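Local coordinates for viral structural protein 4 (Bombyx mori cytoplasmic polyhedrosis virus, PDB 6TZ0), which binds GTP and probably serves as the nucleotide-binding partner of the viral RNA-dependent RNA polymerase during transcription inside the virus particle, at residues T348-F362 / T501-T513. Residues are numbered along the deposited sequence; the frame is centred on the assembly and turned at random.
Sequences TLVVYAEKGAGKTSF and TDTTVLLRTINDT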
loop_
_atom_site.group_PDB
_atom_site.type_symbol
_atom_site.label_atom_id
_atom_site.label_comp_id
_atom_site.label_asym_id
_atom_site.label_seq_id
_atom_site.Cartn_x
_atom_site.Cartn_y
_atom_site.Cartn_z
ATOM N N THR B 348 10.995 -0.348 26.522
ATOM C CA THR B 348 11.170 1.042 26.920
ATOM C C THR B 348 9.834 1.764 26.828
ATOM O O THR B 348 9.097 1.582 25.858
ATOM C CB THR B 348 12.219 1.726 26.030
ATOM O OG1 THR B 348 13.426 0.958 26.033
ATOM C CG2 THR B 348 12.535 3.121 26.530
ATOM N N LEU B 349 9.514 2.558 27.846
ATOM C CA LEU B 349 8.343 3.425 27.844
ATOM C C LEU B 349 8.807 4.869 27.770
ATOM O O LEU B 349 9.538 5.330 28.648
ATOM C CB LEU B 349 7.491 3.218 29.093
ATOM C CG LEU B 349 6.193 4.019 29.144
ATOM C CD1 LEU B 349 5.247 3.522 28.079
ATOM C CD2 LEU B 349 5.555 3.961 30.511
ATOM N N VAL B 350 8.377 5.581 26.735
ATOM C CA VAL B 350 8.666 7.003 26.599
ATOM C C VAL B 350 7.479 7.783 27.140
ATOM O O VAL B 350 6.341 7.581 26.703
ATOM C CB VAL B 350 8.961 7.385 25.142
ATOM C CG1 VAL B 350 9.203 8.876 25.033
ATOM C CG2 VAL B 350 10.161 6.631 24.651
ATOM N N VAL B 351 7.739 8.672 28.095
ATOM C CA VAL B 351 6.706 9.462 28.751
ATOM C C VAL B 351 7.000 10.931 28.495
ATOM O O VAL B 351 8.014 11.457 28.965
ATOM C CB VAL B 351 6.639 9.181 30.255
ATOM C CG1 VAL B 351 5.607 10.071 30.904
ATOM C CG2 VAL B 351 6.319 7.732 30.503
ATOM N N TYR B 352 6.119 11.598 27.758
ATOM C CA TYR B 352 6.224 13.031 27.539
ATOM C C TYR B 352 5.363 13.786 28.537
ATOM O O TYR B 352 4.285 13.333 28.923
ATOM C CB TYR B 352 5.795 13.420 26.130
ATOM C CG TYR B 352 6.696 12.908 25.049
ATOM C CD1 TYR B 352 7.946 13.454 24.862
ATOM C CD2 TYR B 352 6.272 11.916 24.181
ATOM C CE1 TYR B 352 8.772 13.000 23.875
ATOM C CE2 TYR B 352 7.087 11.466 23.179
ATOM C CZ TYR B 352 8.340 12.013 23.034
ATOM O OH TYR B 352 9.170 11.576 22.039
ATOM N N ALA B 353 5.846 14.954 28.938
ATOM C CA ALA B 353 5.124 15.797 29.876
ATOM C C ALA B 353 5.587 17.230 29.695
ATOM O O ALA B 353 6.675 17.486 29.175
ATOM C CB ALA B 353 5.341 15.349 31.320
ATOM N N GLU B 354 4.745 18.161 30.129
ATOM C CA GLU B 354 5.152 19.554 30.135
ATOM C C GLU B 354 6.166 19.804 31.240
ATOM O O GLU B 354 6.152 19.164 32.292
ATOM C CB GLU B 354 3.955 20.486 30.309
ATOM C CG GLU B 354 3.055 20.598 29.094
ATOM C CD GLU B 354 1.937 21.601 29.289
ATOM O OE1 GLU B 354 1.800 22.128 30.410
ATOM O OE2 GLU B 354 1.194 21.869 28.326
ATOM N N LYS B 355 7.056 20.743 30.974
ATOM C CA LYS B 355 8.135 21.098 31.882
ATOM C C LYS B 355 7.542 21.840 33.069
ATOM O O LYS B 355 7.206 23.021 32.975
ATOM C CB LYS B 355 9.156 21.943 31.135
ATOM C CG LYS B 355 10.403 22.242 31.895
ATOM C CD LYS B 355 11.399 22.936 31.013
ATOM C CE LYS B 355 12.616 23.300 31.805
ATOM N NZ LYS B 355 13.280 22.077 32.320
ATOM N N GLY B 356 7.389 21.144 34.190
ATOM C CA GLY B 356 6.791 21.739 35.365
ATOM C C GLY B 356 5.698 20.888 35.963
ATOM O O GLY B 356 5.040 21.295 36.922
ATOM N N ALA B 357 5.511 19.688 35.415
ATOM C CA ALA B 357 4.415 18.816 35.809
ATOM C C ALA B 357 4.734 17.952 37.018
ATOM O O ALA B 357 3.819 17.341 37.574
ATOM C CB ALA B 357 4.019 17.923 34.635
ATOM N N GLY B 358 5.990 17.892 37.444
ATOM C CA GLY B 358 6.365 17.038 38.552
ATOM C C GLY B 358 6.357 15.580 38.152
ATOM O O GLY B 358 5.855 14.729 38.888
ATOM N N LYS B 359 6.915 15.283 36.983
ATOM C CA LYS B 359 6.828 13.948 36.412
ATOM C C LYS B 359 7.922 13.006 36.893
ATOM O O LYS B 359 7.713 11.787 36.877
ATOM C CB LYS B 359 6.832 14.012 34.877
ATOM C CG LYS B 359 8.133 14.411 34.180
ATOM C CD LYS B 359 8.316 15.919 34.074
ATOM C CE LYS B 359 9.408 16.275 33.086
ATOM N NZ LYS B 359 9.669 17.736 33.069
ATOM N N THR B 360 9.065 13.528 37.343
ATOM C CA THR B 360 10.106 12.653 37.873
ATOM C C THR B 360 9.696 12.066 39.214
ATOM O O THR B 360 9.979 10.894 39.496
ATOM C CB THR B 360 11.421 13.412 38.012
ATOM O OG1 THR B 360 11.248 14.498 38.927
ATOM C CG2 THR B 360 11.865 13.951 36.676
ATOM N N SER B 361 9.006 12.860 40.035
ATOM C CA SER B 361 8.562 12.397 41.343
ATOM C C SER B 361 7.532 11.279 41.226
ATOM O O SER B 361 7.508 10.362 42.053
ATOM C CB SER B 361 7.990 13.568 42.136
ATOM O OG SER B 361 7.503 13.139 43.391
ATOM N N PHE B 362 6.676 11.330 40.208
ATOM C CA PHE B 362 5.767 10.211 40.005
ATOM C C PHE B 362 6.467 9.021 39.370
ATOM O O PHE B 362 6.247 7.882 39.794
ATOM C CB PHE B 362 4.567 10.611 39.151
ATOM C CG PHE B 362 3.701 9.445 38.774
ATOM C CD1 PHE B 362 2.931 8.805 39.721
ATOM C CD2 PHE B 362 3.673 8.977 37.473
ATOM C CE1 PHE B 362 2.157 7.724 39.381
ATOM C CE2 PHE B 362 2.898 7.896 37.131
ATOM C CZ PHE B 362 2.141 7.272 38.085
ATOM N N THR B 501 10.741 2.161 20.544
ATOM C CA THR B 501 9.639 1.736 21.392
ATOM C C THR B 501 8.425 1.443 20.533
ATOM O O THR B 501 8.418 1.656 19.321
ATOM C CB THR B 501 9.245 2.805 22.415
ATOM O OG1 THR B 501 8.758 3.960 21.722
ATOM C CG2 THR B 501 10.411 3.212 23.230
ATOM N N ASP B 502 7.371 0.989 21.188
ATOM C CA ASP B 502 6.069 0.891 20.567
ATOM C C ASP B 502 5.018 1.563 21.426
ATOM O O ASP B 502 3.850 1.606 21.035
ATOM C CB ASP B 502 5.697 -0.579 20.349
ATOM C CG ASP B 502 4.745 -0.779 19.207
ATOM O OD1 ASP B 502 4.347 0.220 18.580
ATOM O OD2 ASP B 502 4.424 -1.949 18.919
ATOM N N THR B 503 5.396 2.066 22.596
ATOM C CA THR B 503 4.472 2.651 23.559
ATOM C C THR B 503 5.026 3.990 24.018
ATOM O O THR B 503 5.970 4.033 24.810
ATOM C CB THR B 503 4.268 1.727 24.756
ATOM O OG1 THR B 503 5.542 1.382 25.304
ATOM C CG2 THR B 503 3.526 0.467 24.369
ATOM N N THR B 504 4.440 5.074 23.530
ATOM C CA THR B 504 4.737 6.407 24.030
ATOM C C THR B 504 3.443 7.100 24.429
ATOM O O THR B 504 2.476 7.124 23.662
ATOM C CB THR B 504 5.541 7.229 23.006
ATOM O OG1 THR B 504 5.581 8.606 23.395
ATOM C CG2 THR B 504 5.018 7.085 21.612
ATOM N N VAL B 505 3.421 7.614 25.655
ATOM C CA VAL B 505 2.251 8.251 26.232
ATOM C C VAL B 505 2.601 9.692 26.558
ATOM O O VAL B 505 3.761 10.095 26.536
ATOM C CB VAL B 505 1.747 7.525 27.491
ATOM C CG1 VAL B 505 1.335 6.122 27.154
ATOM C CG2 VAL B 505 2.816 7.522 28.559
ATOM N N LEU B 506 1.573 10.467 26.880
ATOM C CA LEU B 506 1.744 11.829 27.352
ATOM C C LEU B 506 1.114 11.938 28.731
ATOM O O LEU B 506 -0.016 11.490 28.937
ATOM C CB LEU B 506 1.130 12.832 26.376
ATOM C CG LEU B 506 1.534 14.304 26.479
ATOM C CD1 LEU B 506 1.547 14.896 25.098
ATOM C CD2 LEU B 506 0.588 15.095 27.337
ATOM N N LEU B 507 1.843 12.541 29.658
ATOM C CA LEU B 507 1.436 12.639 31.049
ATOM C C LEU B 507 0.876 14.020 31.358
ATOM O O LEU B 507 1.449 15.038 30.965
ATOM C CB LEU B 507 2.634 12.323 31.950
ATOM C CG LEU B 507 2.615 12.380 33.476
ATOM C CD1 LEU B 507 3.486 11.318 34.049
ATOM C CD2 LEU B 507 3.206 13.692 33.891
ATOM N N ARG B 508 -0.251 14.046 32.068
ATOM C CA ARG B 508 -0.805 15.266 32.631
ATOM C C ARG B 508 -0.942 15.092 34.133
ATOM O O ARG B 508 -1.276 14.005 34.606
ATOM C CB ARG B 508 -2.174 15.604 32.041
ATOM C CG ARG B 508 -2.218 15.816 30.551
ATOM C CD ARG B 508 -1.510 17.073 30.114
ATOM N NE ARG B 508 -1.638 17.271 28.674
ATOM C CZ ARG B 508 -2.550 18.046 28.107
ATOM N NH1 ARG B 508 -3.392 18.725 28.863
ATOM N NH2 ARG B 508 -2.604 18.161 26.790
ATOM N N THR B 509 -0.680 16.156 34.887
ATOM C CA THR B 509 -0.808 16.142 36.338
ATOM C C THR B 509 -1.689 17.295 36.798
ATOM O O THR B 509 -2.260 18.033 35.993
ATOM C CB THR B 509 0.553 16.238 37.034
ATOM O OG1 THR B 509 1.234 17.417 36.596
ATOM C CG2 THR B 509 1.394 15.024 36.752
ATOM N N ILE B 510 -1.799 17.441 38.115
ATOM C CA ILE B 510 -2.487 18.579 38.702
ATOM C C ILE B 510 -1.496 19.719 38.924
ATOM O O ILE B 510 -1.215 20.130 40.055
ATOM C CB ILE B 510 -3.161 18.150 40.019
ATOM C CG1 ILE B 510 -2.196 17.325 40.876
ATOM C CG2 ILE B 510 -4.372 17.305 39.739
ATOM C CD1 ILE B 510 -2.456 17.481 42.307
ATOM N N ASN B 511 -1.057 20.344 37.850
ATOM C CA ASN B 511 -0.027 21.364 37.988
ATOM C C ASN B 511 -0.209 22.385 36.890
ATOM O O ASN B 511 -0.180 22.042 35.707
ATOM C CB ASN B 511 1.384 20.773 37.939
ATOM C CG ASN B 511 1.785 20.098 39.232
ATOM O OD1 ASN B 511 2.008 18.894 39.275
ATOM N ND2 ASN B 511 1.871 20.877 40.298
ATOM N N ASP B 512 -0.405 23.630 37.288
ATOM C CA ASP B 512 -0.333 24.731 36.348
ATOM C C ASP B 512 1.154 24.946 36.113
ATOM O O ASP B 512 1.854 25.488 36.969
ATOM C CB ASP B 512 -1.033 25.959 36.912
ATOM C CG ASP B 512 -1.420 26.943 35.843
ATOM O OD1 ASP B 512 -2.328 26.613 35.064
ATOM O OD2 ASP B 512 -0.855 28.047 35.786
ATOM N N THR B 513 1.640 24.465 34.964
ATOM C CA THR B 513 3.074 24.400 34.704
ATOM C C THR B 513 3.689 25.786 34.594
ATOM O O THR B 513 4.802 26.020 35.077
ATOM C CB THR B 513 3.327 23.603 33.430
ATOM O OG1 THR B 513 2.614 24.203 32.344
ATOM C CG2 THR B 513 2.872 22.172 33.600
#
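Thr348 meets Thr501 at about a right angle, its CB 3.6 Å from Thr501 CG2, while Leu349 brings CD1 against the hydroxyl and carbonyl oxygens of Thr503. From Val350 on, the two backbones pair as parallel strands. Val350 N reaches Thr503 O only weakly, but Val350 O takes Val505 N at 3.1 Å. Side by side with Thr504, Val350 also lays CG1 over one face of the Tyr352 ring, near the rim. Val351, on the other face of the sheet, sets CG2 beside CG2 of Val505 and CG1 against Leu507 CB. Tyr352 grips the partner strand twice: its N donates to Val505 O at 3.1 Å, and its O accepts Leu507 N at 2.7 Å. With CG beside the backbone N (chi1 -67°), its ring lies obliquely to Thr504, whose OG1 is 3.2 Å from CE2. Ala353 CB packs against Leu507 CD2. Glu354 stretches out so that OE1 accepts the Thr513 hydroxyl at 3.0 Å, from the anti side and 31° off the carboxylate plane; Arg531 of helix 524-537 also bonds to Thr513 OG1. Gly356, with a positive phi, turns the loop beside Thr513. Ala357 O receives Thr509 OG1 at 2.8 Å, in the carbonyl plane on a lone pair, tying the loop's turn to the segment beyond strand 504-507. Lys359 CB then touches Leu507 CD2, and the Phe362 ring approaches CD1 of the same leucine. Central strand 347-353, followed by a glycine-rich loop and helix 359-374, is consistent with a P-loop (Walker A) in a parallel nucleotide-binding sheet, where Lys355, Gly356, Gly358, Lys359, Thr360 and Ser361 contribute to the GTP sites.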